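Local coordinates for protein tyrocidine synthetase 3 (Brevibacillus brevis, PDB 2JGP) that acts as a peptidyl carrier and condensation bidomain of a nonribosomal peptide synthetase, probably catalysing peptide bond formation in the biosynthesis of the antibiotic tyrocidine, at residues S41-A44 with M45-L48; V136-A139 with F140-I144; I251-K254 with D255-W259; Q278-A281 with D282-V286; L73-F76 with I77-T80. All blocks are in the same frame, centred on the assembly; numbering follows the deposited sequence. Where two conformers were deposited one is given.

The five contacts are all local, so none closes a long loop. They follow one another along the chain; none nests in or crosses another. From the N terminus, contact 1 lies at the start of helix 41-55 in the carrier region. Contact 5 follows on helix 70-79, with nearest atoms about 5 Å from contact 1. Both pack on the carrier helices 10-23 and 61-66. The chain then runs into the condensation region. Contact 2, on helix 133-146, packs on strand 213-220 and helix 227-241. Contact 3 opens helix 253-263 beside strands 97-98 and 160-165. Contact 4 rounds the turn after helix 267-279, against strands 350-356 and 373-379. Contacts 2 and 4 lie on opposite sides of the chain's centre.

Contact 1: S41-A44 with M45-L48; sequences SLRA and MRVL. With SO4 (sulfate ion), chain C.
R43 and R46 sit one turn apart at the start of helix 41-55, and a sulfate ion lies beside R43. The R43 side chain can be followed outward. Its CB passes 3.6 Å from sulfate O1. CG lies 3.4 Å from sulfate O4 and, across the contact, 3.8 Å from R46 NH1. The chain then bends at chi3 (-76°), which turns the guanidinium back toward the anion. NE makes two weak hydrogen bonds, to O3 and O4. NH2 gives a sounder one to O3, at 3.2 Å. The sulfur lies at the guanidinium edge, in its plane. The backbone N of R43 adds a nearly straight bond of 2.9 Å to O1, and H40 ND1 is also hydrogen-bonded to the ion. R46 stays extended, with L42 CG over one face of its guanidinium, 4.5 Å from NE. The two guanidinium planes stand 82° apart. On another side of the helix M45 CE folds back to 3.5 Å from S41 O. The sulfate probably comes from the crystallisation liquor. S41 lies in the GGHSL sequence of carrier domains and is probably the phosphopantetheine attachment serine. This turn packs into the carrier's helix bundle. A44 touches L61 and L64 of helix 61-66, while V47 meets W19, and both arginines meet V22, of helix 10-23.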
loop_
_atom_site.group_PDB
_atom_site.type_symbol
_atom_site.label_atom_id
_atom_site.label_comp_id
_atom_site.label_asym_id
_atom_site.label_seq_id
_atom_site.Cartn_x
_atom_site.Cartn_y
_atom_site.Cartn_z
ATOM N N SER A 41 -7.879 -20.115 32.888
ATOM C CA SER A 41 -6.466 -20.498 32.784
ATOM C C SER A 41 -6.165 -21.468 31.643
ATOM O O SER A 41 -5.175 -21.293 30.931
ATOM C CB SER A 41 -5.982 -21.106 34.105
ATOM O OG SER A 41 -6.273 -20.241 35.187
ATOM N N LEU A 42 -7.014 -22.480 31.470
ATOM C CA LEU A 42 -6.801 -23.494 30.433
ATOM C C LEU A 42 -6.789 -22.883 29.031
ATOM O O LEU A 42 -5.863 -23.124 28.250
ATOM C CB LEU A 42 -7.873 -24.589 30.516
ATOM C CG LEU A 42 -7.841 -25.707 29.463
ATOM C CD1 LEU A 42 -6.473 -26.384 29.392
ATOM C CD2 LEU A 42 -8.927 -26.737 29.748
ATOM N N ARG A 43 -7.813 -22.095 28.713
ATOM C CA ARG A 43 -7.916 -21.502 27.379
ATOM C C ARG A 43 -6.953 -20.324 27.183
ATOM O O ARG A 43 -6.564 -20.038 26.055
ATOM C CB ARG A 43 -9.367 -21.126 27.035
ATOM C CG ARG A 43 -10.191 -22.343 26.592
ATOM C CD ARG A 43 -11.586 -21.986 26.101
ATOM N NE ARG A 43 -12.505 -21.679 27.193
ATOM C CZ ARG A 43 -13.764 -21.274 27.025
ATOM N NH1 ARG A 43 -14.270 -21.106 25.807
ATOM N NH2 ARG A 43 -14.524 -21.024 28.084
ATOM N N ALA A 44 -6.557 -19.656 28.266
ATOM C CA ALA A 44 -5.492 -18.644 28.188
ATOM C C ALA A 44 -4.175 -19.287 27.755
ATOM O O ALA A 44 -3.460 -18.742 26.916
ATOM C CB ALA A 44 -5.317 -17.932 29.527
ATOM N N MET A 45 -3.862 -20.449 28.321
ATOM C CA MET A 45 -2.677 -21.207 27.918
ATOM C C MET A 45 -2.767 -21.656 26.453
ATOM O O MET A 45 -1.753 -21.685 25.745
ATOM C CB MET A 45 -2.448 -22.397 28.856
ATOM C CG MET A 45 -1.968 -21.966 30.238
ATOM S SD MET A 45 -1.618 -23.311 31.374
ATOM C CE MET A 45 -3.227 -24.075 31.545
ATOM N N ARG A 46 -3.974 -21.982 25.996
ATOM C CA ARG A 46 -4.196 -22.315 24.586
ATOM C C ARG A 46 -3.950 -21.114 23.661
ATOM O O ARG A 46 -3.435 -21.284 22.557
ATOM C CB ARG A 46 -5.610 -22.851 24.363
ATOM C CG ARG A 46 -5.850 -24.245 24.897
ATOM C CD ARG A 46 -7.325 -24.593 24.801
ATOM N NE ARG A 46 -7.582 -26.019 24.985
ATOM C CZ ARG A 46 -8.791 -26.560 25.148
ATOM N NH1 ARG A 46 -9.886 -25.802 25.162
ATOM N NH2 ARG A 46 -8.906 -27.872 25.306
ATOM N N VAL A 47 -4.324 -19.914 24.104
ATOM C CA VAL A 47 -4.043 -18.694 23.334
ATOM C C VAL A 47 -2.534 -18.488 23.196
ATOM O O VAL A 47 -2.039 -18.178 22.110
ATOM C CB VAL A 47 -4.686 -17.442 23.969
ATOM C CG1 VAL A 47 -4.112 -16.158 23.352
ATOM C CG2 VAL A 47 -6.200 -17.481 23.801
ATOM N N LEU A 48 -1.811 -18.673 24.296
ATOM C CA LEU A 48 -0.353 -18.568 24.286
ATOM C C LEU A 48 0.260 -19.575 23.315
ATOM O O LEU A 48 1.160 -19.237 22.539
ATOM C CB LEU A 48 0.215 -18.794 25.689
ATOM C CG LEU A 48 -0.297 -17.878 26.806
ATOM C CD1 LEU A 48 0.418 -18.197 28.102
ATOM C CD2 LEU A 48 -0.132 -16.412 26.441
HETATM S S SO4 C . -11.427 -22.625 30.512
HETATM O O1 SO4 C . -10.145 -21.933 30.406
HETATM O O2 SO4 C . -11.468 -23.334 31.784
HETATM O O3 SO4 C . -12.512 -21.654 30.490
HETATM O O4 SO4 C . -11.600 -23.565 29.413
#

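Contact 2: V136-A139 with F140-I144; sequences VEAA and FQRLI
The F140 ring lies beside V136, with both side chains pointing the same way. This is one stretch of regular alpha-helix, helix 133-146 of the condensation domain, which belongs to the CoA-dependent acyltransferase superfamily (chloramphenicol acetyltransferase-like fold). V136 CG1 is 4.1 Å from F140 CE2. The carbonyl oxygen V136 O comes obliquely to within 3.4 Å of F140 CD2. Outside the two segments, the indole of W237 meets this ring with planes at about 40°. The second pair of flat groups is the E137 carboxylate and the Q141 amide. Their planes are only 15° apart, but E137 meets the amide only through CG, 4.1 Å from Q141 OE1, while Q141 NE2 lies 3.6 Å from A138 CA. The E137 carboxylate is instead held through OE2 by the backbone N of L173. Four successive backbone bonds join residue i to residue i+4, from F140 N to V136 O through to L143 N to A139 O. V136 O also takes a weak bond from W237 NE1. One side of the helix is buried: V136 touches L216 and F140 touches T218 of strand 213-220, and A139 and L143 touch W237 of helix 227-241. Q141 and R142 lie on the exposed side. With CG beside its backbone N (chi1 -74°), R142 runs back along the helix, and its NH1 comes 4.0 Å from A138 CB.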
loop_
_atom_site.group_PDB
_atom_site.type_symbol
_atom_site.label_atom_id
_atom_site.label_comp_id
_atom_site.label_asym_id
_atom_site.label_seq_id
_atom_site.Cartn_x
_atom_site.Cartn_y
_atom_site.Cartn_z
ATOM N N VAL A 136 16.854 25.950 -1.192
ATOM C CA VAL A 136 16.248 24.767 -1.807
ATOM C C VAL A 136 17.263 23.632 -1.781
ATOM O O VAL A 136 16.985 22.556 -1.254
ATOM C CB VAL A 136 15.798 25.035 -3.267
ATOM C CG1 VAL A 136 15.333 23.744 -3.945
ATOM C CG2 VAL A 136 14.699 26.088 -3.300
ATOM N N GLU A 137 18.446 23.903 -2.328
ATOM C CA GLU A 137 19.546 22.939 -2.370
ATOM C C GLU A 137 19.921 22.426 -0.980
ATOM O O GLU A 137 20.084 21.219 -0.784
ATOM C CB GLU A 137 20.776 23.572 -3.027
ATOM C CG GLU A 137 21.904 22.592 -3.291
ATOM C CD GLU A 137 23.093 23.245 -3.958
ATOM O OE1 GLU A 137 23.680 24.160 -3.347
ATOM O OE2 GLU A 137 23.437 22.840 -5.092
ATOM N N ALA A 138 20.050 23.348 -0.028
ATOM C CA ALA A 138 20.466 23.016 1.338
ATOM C C ALA A 138 19.481 22.087 2.045
ATOM O O ALA A 138 19.890 21.205 2.800
ATOM C CB ALA A 138 20.658 24.284 2.151
ATOM N N ALA A 139 18.187 22.295 1.807
ATOM C CA ALA A 139 17.152 21.434 2.380
ATOM C C ALA A 139 17.280 20.011 1.843
ATOM O O ALA A 139 17.182 19.048 2.606
ATOM C CB ALA A 139 15.762 21.999 2.100
ATOM N N PHE A 140 17.514 19.873 0.537
ATOM C CA PHE A 140 17.732 18.550 -0.060
ATOM C C PHE A 140 19.001 17.872 0.452
ATOM O O PHE A 140 19.032 16.653 0.624
ATOM C CB PHE A 140 17.760 18.633 -1.591
ATOM C CG PHE A 140 16.397 18.599 -2.218
ATOM C CD1 PHE A 140 15.660 17.422 -2.234
ATOM C CD2 PHE A 140 15.845 19.740 -2.784
ATOM C CE1 PHE A 140 14.399 17.380 -2.805
ATOM C CE2 PHE A 140 14.583 19.708 -3.354
ATOM C CZ PHE A 140 13.859 18.525 -3.368
ATOM N N GLN A 141 20.048 18.655 0.679
ATOM C CA GLN A 141 21.299 18.119 1.210
ATOM C C GLN A 141 21.077 17.546 2.606
ATOM O O GLN A 141 21.567 16.455 2.924
ATOM C CB GLN A 141 22.386 19.198 1.220
ATOM C CG GLN A 141 22.913 19.514 -0.184
ATOM C CD GLN A 141 23.900 20.670 -0.219
ATOM O OE1 GLN A 141 24.795 20.700 -1.061
ATOM N NE2 GLN A 141 23.740 21.622 0.685
ATOM N N ARG A 142 20.314 18.271 3.421
ATOM C CA ARG A 142 19.931 17.788 4.748
ATOM C C ARG A 142 19.057 16.535 4.667
ATOM O O ARG A 142 19.257 15.602 5.436
ATOM C CB ARG A 142 19.223 18.884 5.551
ATOM C CG ARG A 142 20.158 19.978 6.061
ATOM C CD ARG A 142 19.470 20.868 7.085
ATOM N NE ARG A 142 20.416 21.734 7.791
ATOM C CZ ARG A 142 20.958 22.847 7.296
ATOM N NH1 ARG A 142 20.668 23.264 6.066
ATOM N NH2 ARG A 142 21.807 23.551 8.037
ATOM N N LEU A 143 18.106 16.511 3.731
ATOM C CA LEU A 143 17.257 15.329 3.521
ATOM C C LEU A 143 18.093 14.107 3.185
ATOM O O LEU A 143 17.853 13.017 3.710
ATOM C CB LEU A 143 16.250 15.547 2.384
ATOM C CG LEU A 143 14.948 16.306 2.652
ATOM C CD1 LEU A 143 14.115 16.288 1.374
ATOM C CD2 LEU A 143 14.166 15.696 3.811
ATOM N N ILE A 144 19.054 14.299 2.282
ATOM C CA ILE A 144 19.965 13.233 1.871
ATOM C C ILE A 144 20.798 12.745 3.056
ATOM O O ILE A 144 20.981 11.545 3.227
ATOM C CB ILE A 144 20.889 13.697 0.725
ATOM C CG1 ILE A 144 20.069 13.943 -0.548
ATOM C CG2 ILE A 144 21.961 12.654 0.444
ATOM C CD1 ILE A 144 20.795 14.767 -1.599
#

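Contact 3: I251-K254 with D255-W259; sequences IQYK and DFAVW
The first torsion of D255 (chi1 -60°) sets CG beside its own backbone N and turns the carboxylate back to Q252. Those of Y253 (-165°) and F256 (163°) both set CG opposite the backbone N, and send the two side chains the same way. D255 OD2 accepts the backbone N of Q252 at 2.8 Å, in a nearly straight bond. The N-H approaches on the anti side, somewhat out of the carboxylate plane. Q252 is the N-cap of helix 253-263 and D255 is N3, so this is one half of a capping box. The other half is not made: in one of two conformers, Q252 OE1 takes Y253 N at 3.1 Å, on an in-plane lone pair. I251 CG2 packs 3.8 Å from D255 CB, across the root of the carboxylate. F256 CD2 lies 3.8 Å from Y253 CE1, over one face of the tyrosine ring near its rim. The rings are oblique. F371 meets Y253 edge to face, and Y253 OH bonds M370 O and S100 OG. K254 NZ, in a salt bridge with E148, gives a hydrogen bond to a water at 2.6 Å. D255 OD1 takes that water's proton at 2.7 Å and the V91 N-H. The carboxylate's negative charge beside the first-turn N-H groups would probably interact favourably with the positive end of the helix dipole, and would help keep the group ionised.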
loop_
_atom_site.group_PDB
_atom_site.type_symbol
_atom_site.label_atom_id
_atom_site.label_comp_id
_atom_site.label_asym_id
_atom_site.label_seq_id
_atom_site.Cartn_x
_atom_site.Cartn_y
_atom_site.Cartn_z
ATOM N N ILE A 251 14.732 3.698 13.494
ATOM C CA ILE A 251 14.921 2.540 12.643
ATOM C C ILE A 251 15.120 3.005 11.202
ATOM O O ILE A 251 14.483 3.963 10.757
ATOM C CB ILE A 251 13.688 1.592 12.750
ATOM C CG1 ILE A 251 13.489 1.112 14.199
ATOM C CG2 ILE A 251 13.826 0.401 11.835
ATOM C CD1 ILE A 251 14.629 0.256 14.740
ATOM N N GLN A 252 16.014 2.321 10.487
ATOM C CA GLN A 252 16.277 2.657 9.084
ATOM C C GLN A 252 15.914 1.508 8.155
ATOM O O GLN A 252 15.622 0.400 8.598
ATOM C CB GLN A 252 17.733 3.093 8.889
ATOM C CG GLN A 252 17.930 4.609 8.974
ATOM C CD GLN A 252 17.443 5.345 7.733
ATOM O OE1 GLN A 252 16.960 4.728 6.768
ATOM N NE2 GLN A 252 17.560 6.675 7.752
ATOM N N TYR A 253 15.895 1.781 6.851
ATOM C CA TYR A 253 15.474 0.764 5.887
ATOM C C TYR A 253 16.326 -0.501 5.975
ATOM O O TYR A 253 15.797 -1.604 5.910
ATOM C CB TYR A 253 15.476 1.290 4.445
ATOM C CG TYR A 253 14.705 0.388 3.512
ATOM C CD1 TYR A 253 13.324 0.472 3.430
ATOM C CD2 TYR A 253 15.350 -0.577 2.739
ATOM C CE1 TYR A 253 12.600 -0.362 2.603
ATOM C CE2 TYR A 253 14.634 -1.411 1.901
ATOM C CZ TYR A 253 13.256 -1.300 1.833
ATOM O OH TYR A 253 12.530 -2.118 0.998
ATOM N N LYS A 254 17.635 -0.353 6.148
ATOM C CA LYS A 254 18.517 -1.528 6.201
ATOM C C LYS A 254 18.175 -2.442 7.384
ATOM O O LYS A 254 18.367 -3.653 7.303
ATOM C CB LYS A 254 19.995 -1.125 6.232
ATOM C CG LYS A 254 20.478 -0.427 7.495
ATOM C CD LYS A 254 21.920 0.022 7.292
ATOM C CE LYS A 254 22.571 0.465 8.585
ATOM N NZ LYS A 254 21.952 1.695 9.136
ATOM N N ASP A 255 17.655 -1.856 8.463
ATOM C CA ASP A 255 17.198 -2.625 9.625
ATOM C C ASP A 255 16.015 -3.508 9.228
ATOM O O ASP A 255 15.957 -4.692 9.586
ATOM C CB ASP A 255 16.785 -1.698 10.778
ATOM C CG ASP A 255 17.920 -0.815 11.272
ATOM O OD1 ASP A 255 19.082 -1.285 11.331
ATOM O OD2 ASP A 255 17.641 0.352 11.644
ATOM N N PHE A 256 15.073 -2.925 8.491
ATOM C CA PHE A 256 13.941 -3.671 7.951
ATOM C C PHE A 256 14.412 -4.770 7.001
ATOM O O PHE A 256 13.943 -5.900 7.091
ATOM C CB PHE A 256 12.949 -2.731 7.231
ATOM C CG PHE A 256 11.989 -3.443 6.315
ATOM C CD1 PHE A 256 10.919 -4.169 6.832
ATOM C CD2 PHE A 256 12.143 -3.379 4.939
ATOM C CE1 PHE A 256 10.042 -4.824 5.996
ATOM C CE2 PHE A 256 11.272 -4.028 4.098
ATOM C CZ PHE A 256 10.218 -4.754 4.618
ATOM N N ALA A 257 15.328 -4.436 6.088
ATOM C CA ALA A 257 15.844 -5.411 5.110
ATOM C C ALA A 257 16.571 -6.598 5.757
ATOM O O ALA A 257 16.378 -7.757 5.360
ATOM C CB ALA A 257 16.753 -4.715 4.087
ATOM N N VAL A 258 17.398 -6.314 6.756
ATOM C CA VAL A 258 18.076 -7.373 7.499
ATOM C C VAL A 258 17.049 -8.246 8.217
ATOM O O VAL A 258 17.147 -9.472 8.185
ATOM C CB VAL A 258 19.101 -6.816 8.506
ATOM C CG1 VAL A 258 19.643 -7.936 9.387
ATOM C CG2 VAL A 258 20.249 -6.130 7.763
ATOM N N TRP A 259 16.061 -7.617 8.853
ATOM C CA TRP A 259 14.984 -8.365 9.505
ATOM C C TRP A 259 14.257 -9.269 8.513
ATOM O O TRP A 259 14.025 -10.440 8.794
ATOM C CB TRP A 259 13.962 -7.444 10.201
ATOM C CG TRP A 259 12.721 -8.205 10.553
ATOM C CD1 TRP A 259 12.533 -9.007 11.637
ATOM C CD2 TRP A 259 11.525 -8.308 9.767
ATOM N NE1 TRP A 259 11.288 -9.584 11.591
ATOM C CE2 TRP A 259 10.647 -9.173 10.455
ATOM C CE3 TRP A 259 11.108 -7.744 8.552
ATOM C CZ2 TRP A 259 9.376 -9.487 9.971
ATOM C CZ3 TRP A 259 9.841 -8.057 8.071
ATOM C CH2 TRP A 259 8.992 -8.917 8.780
HETATM O O HOH W 1 20.813 0.748 11.237
#

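Contact 4: Q278-A281 with D282-V286; sequences QTFA and DDIPV
F280 and I284 meet where the chain turns away from helix 267-279 of the condensation domain into a loop. The turn begins at Q278, whose carbonyl O accepts the backbone N of A281 at 3.2 Å. T279 comes next. Its CG2 sits over the centre of one face of the F280 ring, 3.8 Å above it. F280 is the first residue to leave helical geometry. Its CB is 4.0 Å from I284 CD1, so isoleucine's longer branch comes in at the root of the phenylalanine side chain. The ring itself goes inward to I351 and A376, on the strands 350-356 and 373-379, and I284 touches I351 too. F280 O lies 2.6 Å from a water that is also 2.8 Å from D282 O. Other acceptors also lie near this water, so it may not serve both carbonyls at once, and the bridge is tentative. The D282 carboxylate forms a salt bridge through OD2 with R378 of strand 373-379, tying the turn to that strand. The backbone N of D282 is buried here without a partner in the model. I284 CG1 also rests against the carbonyl, 3.8 Å from F280 O.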
loop_
_atom_site.group_PDB
_atom_site.type_symbol
_atom_site.label_atom_id
_atom_site.label_comp_id
_atom_site.label_asym_id
_atom_site.label_seq_id
_atom_site.Cartn_x
_atom_site.Cartn_y
_atom_site.Cartn_z
ATOM N N GLN A 278 -2.351 -21.967 0.571
ATOM C CA GLN A 278 -3.675 -22.563 0.785
ATOM C C GLN A 278 -4.749 -21.786 0.029
ATOM O O GLN A 278 -5.561 -22.375 -0.683
ATOM C CB GLN A 278 -4.026 -22.576 2.281
ATOM C CG GLN A 278 -3.252 -23.598 3.104
ATOM C CD GLN A 278 -3.196 -23.276 4.602
ATOM O OE1 GLN A 278 -2.458 -23.916 5.345
ATOM N NE2 GLN A 278 -3.965 -22.279 5.040
ATOM N N THR A 279 -4.749 -20.462 0.195
ATOM C CA THR A 279 -5.735 -19.589 -0.443
ATOM C C THR A 279 -5.815 -19.785 -1.963
ATOM O O THR A 279 -6.904 -19.720 -2.536
ATOM C CB THR A 279 -5.461 -18.092 -0.122
ATOM O OG1 THR A 279 -5.630 -17.860 1.283
ATOM C CG2 THR A 279 -6.404 -17.172 -0.898
ATOM N N PHE A 280 -4.673 -20.036 -2.603
ATOM C CA PHE A 280 -4.613 -20.202 -4.062
ATOM C C PHE A 280 -4.195 -21.618 -4.484
ATOM O O PHE A 280 -3.573 -21.803 -5.531
ATOM C CB PHE A 280 -3.663 -19.158 -4.664
ATOM C CG PHE A 280 -4.093 -17.743 -4.418
ATOM C CD1 PHE A 280 -3.412 -16.934 -3.522
ATOM C CD2 PHE A 280 -5.198 -17.221 -5.074
ATOM C CE1 PHE A 280 -3.818 -15.628 -3.295
ATOM C CE2 PHE A 280 -5.611 -15.922 -4.846
ATOM C CZ PHE A 280 -4.923 -15.124 -3.956
ATOM N N ALA A 281 -4.559 -22.612 -3.678
ATOM C CA ALA A 281 -4.172 -24.002 -3.929
ATOM C C ALA A 281 -4.984 -24.640 -5.058
ATOM O O ALA A 281 -4.478 -25.492 -5.796
ATOM C CB ALA A 281 -4.314 -24.820 -2.658
ATOM N N ASP A 282 -6.239 -24.218 -5.184
ATOM C CA ASP A 282 -7.175 -24.789 -6.158
ATOM C C ASP A 282 -7.086 -24.057 -7.510
ATOM O O ASP A 282 -6.022 -23.539 -7.865
ATOM C CB ASP A 282 -8.599 -24.759 -5.575
ATOM C CG ASP A 282 -9.068 -23.356 -5.235
ATOM O OD1 ASP A 282 -10.289 -23.108 -5.270
ATOM O OD2 ASP A 282 -8.209 -22.503 -4.922
ATOM N N ASP A 283 -8.190 -24.016 -8.260
ATOM C CA ASP A 283 -8.208 -23.405 -9.593
ATOM C C ASP A 283 -8.243 -21.881 -9.481
ATOM O O ASP A 283 -9.253 -21.313 -9.063
ATOM C CB ASP A 283 -9.424 -23.888 -10.399
ATOM C CG ASP A 283 -9.737 -25.354 -10.168
ATOM O OD1 ASP A 283 -8.839 -26.200 -10.373
ATOM O OD2 ASP A 283 -10.888 -25.653 -9.773
ATOM N N ILE A 284 -7.143 -21.227 -9.855
ATOM C CA ILE A 284 -7.031 -19.770 -9.758
ATOM C C ILE A 284 -7.814 -19.095 -10.888
ATOM O O ILE A 284 -7.509 -19.308 -12.062
ATOM C CB ILE A 284 -5.560 -19.302 -9.811
ATOM C CG1 ILE A 284 -4.781 -19.857 -8.613
ATOM C CG2 ILE A 284 -5.476 -17.771 -9.833
ATOM C CD1 ILE A 284 -3.316 -19.467 -8.606
ATOM N N PRO A 285 -8.818 -18.272 -10.538
ATOM C CA PRO A 285 -9.690 -17.681 -11.550
ATOM C C PRO A 285 -9.046 -16.530 -12.318
ATOM O O PRO A 285 -8.324 -15.723 -11.734
ATOM C CB PRO A 285 -10.866 -17.159 -10.724
ATOM C CG PRO A 285 -10.273 -16.825 -9.418
ATOM C CD PRO A 285 -9.198 -17.844 -9.178
ATOM N N VAL A 286 -9.320 -16.465 -13.618
ATOM C CA VAL A 286 -8.905 -15.341 -14.450
ATOM C C VAL A 286 -10.129 -14.467 -14.717
ATOM O O VAL A 286 -11.148 -14.961 -15.206
ATOM C CB VAL A 286 -8.309 -15.826 -15.785
ATOM C CG1 VAL A 286 -7.774 -14.655 -16.587
ATOM C CG2 VAL A 286 -7.208 -16.847 -15.533
HETATM O O HOH W 2 -3.222 -23.505 -7.516
#

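Contact 5: L73-F76 with I77-T80; sequences LAAF and IEET
F76 and T80 meet near the C-terminal end of helix 70-79 in the carrier's helix bundle, where a threonine hydroxyl takes up a carbonyl. Hydrogen bonds come first. I77 N to L73 O and E78 N to A74 O are regular helical bonds. E79 N splits between a weak i+4 bond to A75 O and a weak i+3 bond to F76 O, as the helix winds down. T80 OG1 donates to F76 O at 2.6 Å, a short bond tilted 34° out of the carbonyl plane. E78 O accepts H361 NE2, which joins this helix end to the condensation domain. Packing is the second kind. F76 CD2 and I77 CG1 make an apolar contact at 4.3 Å. I77 CG1 also packs on the backbone, 3.4 Å from L73 O. I77 touches W11 of helix 10-23 and L73 touches L64 of helix 61-66. Both glutamates run back along the helix: E78 OE1 comes 3.6 Å from A75 CA, and E79 OE1 3.9 Å from A75 CB. Ring contacts are the third kind. F76 CG lies opposite its backbone N (chi1 168°), which brings one face of the ring to T80. T80 CG2 is 4.1 Å from F76 CZ. With its proton given to F76 O, T80 OG1 merely rests over the F76 ring, 3.4 Å above the centre of one face.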
loop_
_atom_site.group_PDB
_atom_site.type_symbol
_atom_site.label_atom_id
_atom_site.label_comp_id
_atom_site.label_asym_id
_atom_site.label_seq_id
_atom_site.Cartn_x
_atom_site.Cartn_y
_atom_site.Cartn_z
ATOM N N LEU A 73 -2.857 -6.198 24.829
ATOM C CA LEU A 73 -1.959 -7.310 24.516
ATOM C C LEU A 73 -1.265 -7.083 23.178
ATOM O O LEU A 73 -0.083 -7.383 23.034
ATOM C CB LEU A 73 -2.735 -8.631 24.513
ATOM C CG LEU A 73 -1.935 -9.941 24.515
ATOM C CD1 LEU A 73 -1.018 -10.039 25.729
ATOM C CD2 LEU A 73 -2.893 -11.114 24.490
ATOM N N ALA A 74 -1.990 -6.539 22.202
ATOM C CA ALA A 74 -1.376 -6.133 20.928
ATOM C C ALA A 74 -0.293 -5.075 21.128
ATOM O O ALA A 74 0.782 -5.167 20.535
ATOM C CB ALA A 74 -2.435 -5.620 19.958
ATOM N N ALA A 75 -0.578 -4.074 21.960
ATOM C CA ALA A 75 0.409 -3.049 22.303
ATOM C C ALA A 75 1.667 -3.668 22.929
ATOM O O ALA A 75 2.791 -3.283 22.594
ATOM C CB ALA A 75 -0.198 -2.011 23.249
ATOM N N PHE A 76 1.476 -4.619 23.838
ATOM C CA PHE A 76 2.606 -5.321 24.445
ATOM C C PHE A 76 3.480 -5.994 23.377
ATOM O O PHE A 76 4.707 -5.868 23.406
ATOM C CB PHE A 76 2.120 -6.365 25.454
ATOM C CG PHE A 76 3.196 -7.316 25.901
ATOM C CD1 PHE A 76 4.030 -6.988 26.955
ATOM C CD2 PHE A 76 3.379 -8.538 25.257
ATOM C CE1 PHE A 76 5.020 -7.859 27.367
ATOM C CE2 PHE A 76 4.376 -9.414 25.664
ATOM C CZ PHE A 76 5.190 -9.077 26.721
ATOM N N ILE A 77 2.849 -6.698 22.440
ATOM C CA ILE A 77 3.595 -7.387 21.373
ATOM C C ILE A 77 4.352 -6.384 20.507
ATOM O O ILE A 77 5.504 -6.623 20.134
ATOM C CB ILE A 77 2.683 -8.231 20.463
ATOM C CG1 ILE A 77 2.005 -9.353 21.251
ATOM C CG2 ILE A 77 3.494 -8.841 19.303
ATOM C CD1 ILE A 77 0.978 -10.121 20.428
ATOM N N GLU A 78 3.707 -5.261 20.198
ATOM C CA GLU A 78 4.339 -4.191 19.408
ATOM C C GLU A 78 5.579 -3.600 20.072
ATOM O O GLU A 78 6.507 -3.162 19.392
ATOM C CB GLU A 78 3.345 -3.056 19.161
ATOM C CG GLU A 78 2.277 -3.381 18.152
ATOM C CD GLU A 78 1.086 -2.440 18.211
ATOM O OE1 GLU A 78 1.018 -1.581 19.117
ATOM O OE2 GLU A 78 0.196 -2.572 17.348
ATOM N N GLU A 79 5.578 -3.567 21.400
ATOM C CA GLU A 79 6.628 -2.899 22.160
ATOM C C GLU A 79 7.695 -3.863 22.677
ATOM O O GLU A 79 8.646 -3.432 23.335
ATOM C CB GLU A 79 5.995 -2.118 23.319
ATOM C CG GLU A 79 5.140 -0.949 22.831
ATOM C CD GLU A 79 4.151 -0.436 23.861
ATOM O OE1 GLU A 79 3.100 0.098 23.440
ATOM O OE2 GLU A 79 4.414 -0.564 25.077
ATOM N N THR A 80 7.558 -5.150 22.354
ATOM C CA THR A 80 8.416 -6.192 22.919
ATOM C C THR A 80 9.223 -6.905 21.834
ATOM O O THR A 80 8.658 -7.508 20.927
ATOM C CB THR A 80 7.573 -7.223 23.707
ATOM O OG1 THR A 80 6.872 -6.551 24.762
ATOM C CG2 THR A 80 8.454 -8.316 24.309
#